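Local coordinates for sarcolemmal membrane-associated protein (PDB 6AR0) that joins the striatin-interacting phosphatase and kinase (STRIPAK) complex, which dephosphorylates STK3 and so inhibits Hippo signalling, with this chain being the FHA domain of the longer protein, at residues 31-35 against 36-40; 50-53 against 54-57. All blocks are in the same frame, centred on the assembly; numbering follows the deposited sequence.

The two contacts lie in series along the chain of this FHA domain, 31-35 with 36-40 closing before 50-53 with 54-57 opens, and their centres are about 11 Å apart. Contact 1 is a tight turn at the end of strand 28-32, on the surface; contact 2 is the partly buried loop that leads into strand 56-61, the antiparallel neighbour of 28-32 in the mixed sheet. They touch through R32, whose NH1 probably donates to L51 O at 2.9 Å, and through V34, which packs on R53. Both loops therefore emerge at the same end of the sandwich, where FHA domains generally present phosphothreonine-reading loops, so they are probably part of that surface here.

Contact 1 (31-35 against 36-40); sequences GRSVA and RCRPA
The guanidinium of R38 lies flat over the backbone joining V34 to A35, with V34 C 3.3 Å and A35 N 3.5 Å from its plane, each over the centre of the group. A long side chain that ends in a flat cation suits this place, because one face can rest on a peptide unit while the edge still donates. At that edge R38 NH1 gives a nearly straight hydrogen bond (166°) to S33 OG, 3.0 Å away and close to the guanidinium plane. The bend at chi2 (-59°) folds the R38 chain back to reach both. Alongside, the backbone makes a type II beta turn, V34 to C37, with A35 and R36 at its corners, closed by a single antiparallel hydrogen-bonded bridge: V34 N meets C37 O at 3.0 Å and C37 N meets V34 O at 2.9 Å. The third position of such a turn needs a positive phi, easiest for glycine but taken here by R36 (75°), whose side chain leads away from the turn. V34 CG2 packs on C37 CB at 3.7 Å, small apolar groups meeting beside the paired backbones. Next to the R38 bond, P39 CD sits 3.3 Å from S33 OG.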
ATOM      1  N   GLY A  31      -5.992  -1.852   3.409  1.00  8.12           N
ATOM      2  CA  GLY A  31      -6.340  -2.371   4.715  1.00  9.74           C
ATOM      3  C   GLY A  31      -6.481  -3.875   4.709  1.00  8.36           C
ATOM      4  O   GLY A  31      -6.389  -4.542   3.673  1.00  8.78           O
ATOM      5  N   ARG A  32      -6.734  -4.396   5.900  1.00  9.33           N
ATOM      6  CA  ARG A  32      -6.857  -5.829   6.120  1.00  9.60           C
ATOM      7  C   ARG A  32      -8.196  -6.351   5.615  1.00 10.36           C
ATOM      8  O   ARG A  32      -9.226  -5.678   5.741  1.00 11.84           O
ATOM      9  CB  ARG A  32      -6.755  -6.106   7.621  1.00 11.84           C
ATOM     10  CG  ARG A  32      -6.608  -7.570   7.969  1.00 12.25           C
ATOM     11  CD  ARG A  32      -6.430  -7.783   9.449  1.00 14.55           C
ATOM     12  NE  ARG A  32      -7.679  -7.560  10.178  1.00 18.53           N
ATOM     13  CZ  ARG A  32      -7.947  -6.517  10.961  1.00 16.91           C
ATOM     14  NH1 ARG A  32      -7.058  -5.556  11.177  1.00 17.39           N
ATOM     15  NH2 ARG A  32      -9.129  -6.440  11.557  1.00 22.17           N
ATOM     16  N   SER A  33      -8.177  -7.571   5.085  1.00  9.74           N
ATOM     17  CA  SER A  33      -9.393  -8.258   4.683  1.00  9.98           C
ATOM     18  C   SER A  33     -10.328  -8.426   5.874  1.00 12.99           C
ATOM     19  O   SER A  33      -9.918  -8.912   6.932  1.00 13.87           O
ATOM     20  CB  SER A  33      -9.001  -9.627   4.140  1.00 11.79           C
ATOM     21  OG  SER A  33     -10.143 -10.367   3.791  1.00 12.49           O
ATOM     22  N   VAL A  34     -11.583  -8.016   5.687  1.00 11.55           N
ATOM     23  CA  VAL A  34     -12.640  -8.169   6.676  1.00 13.70           C
ATOM     24  C   VAL A  34     -13.925  -8.482   5.921  1.00 13.77           C
ATOM     25  O   VAL A  34     -13.995  -8.359   4.695  1.00 13.85           O
ATOM     26  CB  VAL A  34     -12.817  -6.900   7.537  1.00 14.68           C
ATOM     27  CG1 VAL A  34     -11.564  -6.639   8.366  1.00 17.93           C
ATOM     28  CG2 VAL A  34     -13.162  -5.697   6.663  1.00 17.42           C
ATOM     29  N   ALA A  35     -14.953  -8.893   6.660  1.00 15.28           N
ATOM     30  CA  ALA A  35     -16.218  -9.198   6.014  1.00 16.43           C
ATOM     31  C   ALA A  35     -16.662  -7.998   5.189  1.00 17.01           C
ATOM     32  O   ALA A  35     -16.545  -6.848   5.624  1.00 18.09           O
ATOM     33  CB  ALA A  35     -17.276  -9.544   7.061  1.00 18.31           C
ATOM     34  N   ARG A  36     -17.141  -8.268   3.979  1.00 17.73           N
ATOM     35  CA  ARG A  36     -17.614  -7.282   3.014  1.00 18.58           C
ATOM     36  C   ARG A  36     -16.489  -6.512   2.336  1.00 18.25           C
ATOM     37  O   ARG A  36     -16.767  -5.745   1.413  1.00 19.92           O
ATOM     38  CB  ARG A  36     -18.615  -6.272   3.601  1.00 20.01           C
ATOM     39  CG  ARG A  36     -19.773  -6.925   4.282  1.00 22.78           C
ATOM     40  CD  ARG A  36     -20.932  -5.975   4.374  1.00 28.94           C
ATOM     41  NE  ARG A  36     -21.490  -5.649   3.068  1.00 31.26           N
ATOM     42  CZ  ARG A  36     -22.671  -5.071   2.897  1.00 33.56           C
ATOM     43  NH1 ARG A  36     -23.418  -4.756   3.947  1.00 34.94           N
ATOM     44  NH2 ARG A  36     -23.112  -4.810   1.676  1.00 39.98           N
ATOM     45  N   CYS A  37     -15.229  -6.678   2.752  1.00 15.60           N
ATOM     46  CA  CYS A  37     -14.102  -5.950   2.169  1.00 15.49           C
ATOM     47  C   CYS A  37     -12.988  -6.976   2.009  1.00 13.26           C
ATOM     48  O   CYS A  37     -12.094  -7.080   2.848  1.00 13.47           O
ATOM     49  CB  CYS A  37     -13.651  -4.803   3.063  1.00 18.19           C
ATOM     50  SG  CYS A  37     -14.916  -3.653   3.533  1.00 25.46           S
ATOM     51  N   ARG A  38     -13.071  -7.760   0.952  1.00 13.45           N
ATOM     52  CA  ARG A  38     -12.130  -8.836   0.739  1.00 12.54           C
ATOM     53  C   ARG A  38     -11.155  -8.500  -0.380  1.00 11.91           C
ATOM     54  O   ARG A  38     -11.387  -7.588  -1.183  1.00 12.86           O
ATOM     55  CB  ARG A  38     -12.889 -10.112   0.367  1.00 15.05           C
ATOM     56  CG  ARG A  38     -13.860 -10.572   1.451  1.00 16.38           C
ATOM     57  CD  ARG A  38     -13.131 -10.834   2.759  1.00 13.57           C
ATOM     58  NE  ARG A  38     -13.986 -11.468   3.756  1.00 15.36           N
ATOM     59  CZ  ARG A  38     -13.614 -11.730   5.002  1.00 14.28           C
ATOM     60  NH1 ARG A  38     -12.394 -11.432   5.406  1.00 15.15           N
ATOM     61  NH2 ARG A  38     -14.456 -12.310   5.840  1.00 17.69           N
ATOM     62  N   PRO A  39     -10.027  -9.204  -0.443  1.00 10.94           N
ATOM     63  CA  PRO A  39      -9.065  -8.964  -1.526  1.00 11.49           C
ATOM     64  C   PRO A  39      -9.684  -9.181  -2.896  1.00 11.72           C
ATOM     65  O   PRO A  39     -10.482 -10.091  -3.100  1.00 13.88           O
ATOM     66  CB  PRO A  39      -7.969  -9.999  -1.251  1.00 12.24           C
ATOM     67  CG  PRO A  39      -8.077 -10.280   0.207  1.00 13.08           C
ATOM     68  CD  PRO A  39      -9.534 -10.204   0.516  1.00 12.86           C
ATOM     69  N   ALA A  40      -9.274  -8.350  -3.844  1.00 11.75           N
ATOM     70  CA  ALA A  40      -9.638  -8.513  -5.243  1.00 13.25           C
ATOM     71  C   ALA A  40      -8.540  -7.885  -6.086  1.00 12.50           C
ATOM     72  O   ALA A  40      -7.752  -7.071  -5.605  1.00 11.57           O
ATOM     73  CB  ALA A  40     -10.975  -7.844  -5.566  1.00 15.29           C
TER

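Contact 2 (50-53 against 54-57); sequences VLSR and NHAL
With CG anti to the backbone N (chi1 -167°) and the ring turned by a chi2 of 106°, H55 turns its imidazole back toward the preceding loop and brings ND1 to the amide of S52. S52 N donates to H55 ND1 over 3.0 Å, almost in the ring plane and with 163° at the hydrogen. ND1 is thus the acceptor, and NE2 donates to G77 O. A histidine suits this buried place because its two nitrogens can accept from one loop and donate to another. The L51 and H55 side chains cross at about a right angle, with L51 CG 3.8 Å from H55 ND1. A leucine in place of H55 would probably leave S52 N and G77 O without their mates and weaken the tie between the two loops. S52 OG bonds to S75 N, a second tie to that loop. R53 and N54 run side by side, and N54 OD1 accepts from K29 NZ. H55 and A56 both face I30, a classic beta bulge opening strand 56-61, and S52 to H55 is the conserved Ser-x-x-His motif in which, as in other FHA domains, the serine probably belongs to the phosphopeptide-binding surface and the histidine is structural.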
ATOM      1  N   VAL A  50      -1.091  -8.371  10.080  1.00 11.30           N
ATOM      2  CA  VAL A  50      -0.452  -7.206  10.681  1.00 11.13           C
ATOM      3  C   VAL A  50      -0.991  -5.888  10.147  1.00 10.90           C
ATOM      4  O   VAL A  50      -0.587  -4.826  10.651  1.00 13.33           O
ATOM      5  CB  VAL A  50       1.087  -7.299  10.577  1.00 11.96           C
ATOM      6  CG1 VAL A  50       1.608  -8.605  11.188  1.00 15.87           C
ATOM      7  CG2 VAL A  50       1.545  -7.178   9.150  1.00 13.53           C
ATOM      8  N   LEU A  51      -1.903  -5.904   9.174  1.00  9.95           N
ATOM      9  CA  LEU A  51      -2.506  -4.669   8.678  1.00  9.09           C
ATOM     10  C   LEU A  51      -3.685  -4.260   9.543  1.00 10.36           C
ATOM     11  O   LEU A  51      -4.411  -5.101  10.079  1.00 11.47           O
ATOM     12  CB  LEU A  51      -3.013  -4.813   7.244  1.00 10.04           C
ATOM     13  CG  LEU A  51      -1.966  -4.471   6.165  1.00 10.73           C
ATOM     14  CD1 LEU A  51      -0.800  -5.455   6.138  1.00 12.52           C
ATOM     15  CD2 LEU A  51      -2.604  -4.387   4.796  1.00 14.24           C
ATOM     16  N   SER A  52      -3.887  -2.951   9.649  1.00 10.16           N
ATOM     17  CA  SER A  52      -5.100  -2.404  10.232  1.00 10.27           C
ATOM     18  C   SER A  52      -6.236  -2.418   9.207  1.00 10.68           C
ATOM     19  O   SER A  52      -6.015  -2.498   7.993  1.00  9.87           O
ATOM     20  CB  SER A  52      -4.842  -0.977  10.727  1.00 10.92           C
ATOM     21  OG  SER A  52      -3.860  -0.967  11.746  1.00 12.31           O
ATOM     22  N   ARG A  53      -7.472  -2.346   9.708  1.00 11.26           N
ATOM     23  CA  ARG A  53      -8.626  -2.305   8.818  1.00 11.64           C
ATOM     24  C   ARG A  53      -8.569  -1.082   7.916  1.00 10.79           C
ATOM     25  O   ARG A  53      -8.788  -1.179   6.702  1.00 11.49           O
ATOM     26  CB  ARG A  53      -9.916  -2.296   9.638  1.00 14.22           C
ATOM     27  CG  ARG A  53     -11.180  -2.250   8.786  1.00 16.65           C
ATOM     28  CD  ARG A  53     -12.448  -2.176   9.628  1.00 18.91           C
ATOM     29  NE  ARG A  53     -13.645  -2.194   8.783  1.00 25.93           N
ATOM     30  CZ  ARG A  53     -14.571  -3.155   8.772  1.00 29.38           C
ATOM     31  NH1 ARG A  53     -14.489  -4.207   9.580  1.00 30.41           N
ATOM     32  NH2 ARG A  53     -15.603  -3.054   7.945  1.00 29.25           N
ATOM     33  N   ASN A  54      -8.273   0.078   8.496  1.00 11.43           N
ATOM     34  CA  ASN A  54      -8.104   1.328   7.762  1.00 11.40           C
ATOM     35  C   ASN A  54      -6.636   1.710   7.898  1.00 10.74           C
ATOM     36  O   ASN A  54      -6.245   2.488   8.763  1.00 11.90           O
ATOM     37  CB  ASN A  54      -9.017   2.403   8.316  1.00 13.50           C
ATOM     38  CG  ASN A  54     -10.459   1.955   8.382  1.00 20.46           C
ATOM     39  OD1 ASN A  54     -11.024   1.517   7.388  1.00 23.47           O
ATOM     40  ND2 ASN A  54     -11.054   2.043   9.564  1.00 27.41           N
ATOM     41  N   HIS A  55      -5.805   1.113   7.049  1.00  9.46           N
ATOM     42  CA  HIS A  55      -4.363   1.180   7.233  1.00  8.51           C
ATOM     43  C   HIS A  55      -3.744   2.395   6.546  1.00  8.10           C
ATOM     44  O   HIS A  55      -2.963   3.137   7.152  1.00  8.42           O
ATOM     45  CB  HIS A  55      -3.749  -0.122   6.709  1.00  8.56           C
ATOM     46  CG  HIS A  55      -2.334  -0.317   7.116  1.00  8.01           C
ATOM     47  ND1 HIS A  55      -1.958  -1.216   8.089  1.00  9.05           N
ATOM     48  CD2 HIS A  55      -1.208   0.312   6.715  1.00  8.54           C
ATOM     49  CE1 HIS A  55      -0.653  -1.142   8.253  1.00  8.93           C
ATOM     50  NE2 HIS A  55      -0.175  -0.224   7.433  1.00  9.49           N
ATOM     51  N   ALA A  56      -4.089   2.600   5.282  1.00  7.84           N
ATOM     52  CA  ALA A  56      -3.514   3.681   4.497  1.00  7.66           C
ATOM     53  C   ALA A  56      -4.492   4.024   3.381  1.00  7.67           C
ATOM     54  O   ALA A  56      -5.544   3.397   3.222  1.00  8.16           O
ATOM     55  CB  ALA A  56      -2.118   3.304   3.981  1.00  8.38           C
ATOM     56  N   LEU A  57      -4.140   5.057   2.626  1.00  8.02           N
ATOM     57  CA  LEU A  57      -4.934   5.555   1.520  1.00  7.75           C
ATOM     58  C   LEU A  57      -3.980   5.909   0.393  1.00  7.20           C
ATOM     59  O   LEU A  57      -2.941   6.517   0.640  1.00  7.71           O
ATOM     60  CB  LEU A  57      -5.670   6.804   1.998  1.00  9.61           C
ATOM     61  CG  LEU A  57      -6.819   7.349   1.158  1.00 11.47           C
ATOM     62  CD1 LEU A  57      -7.959   6.348   1.058  1.00 12.12           C
ATOM     63  CD2 LEU A  57      -7.305   8.653   1.753  1.00 14.09           C
TER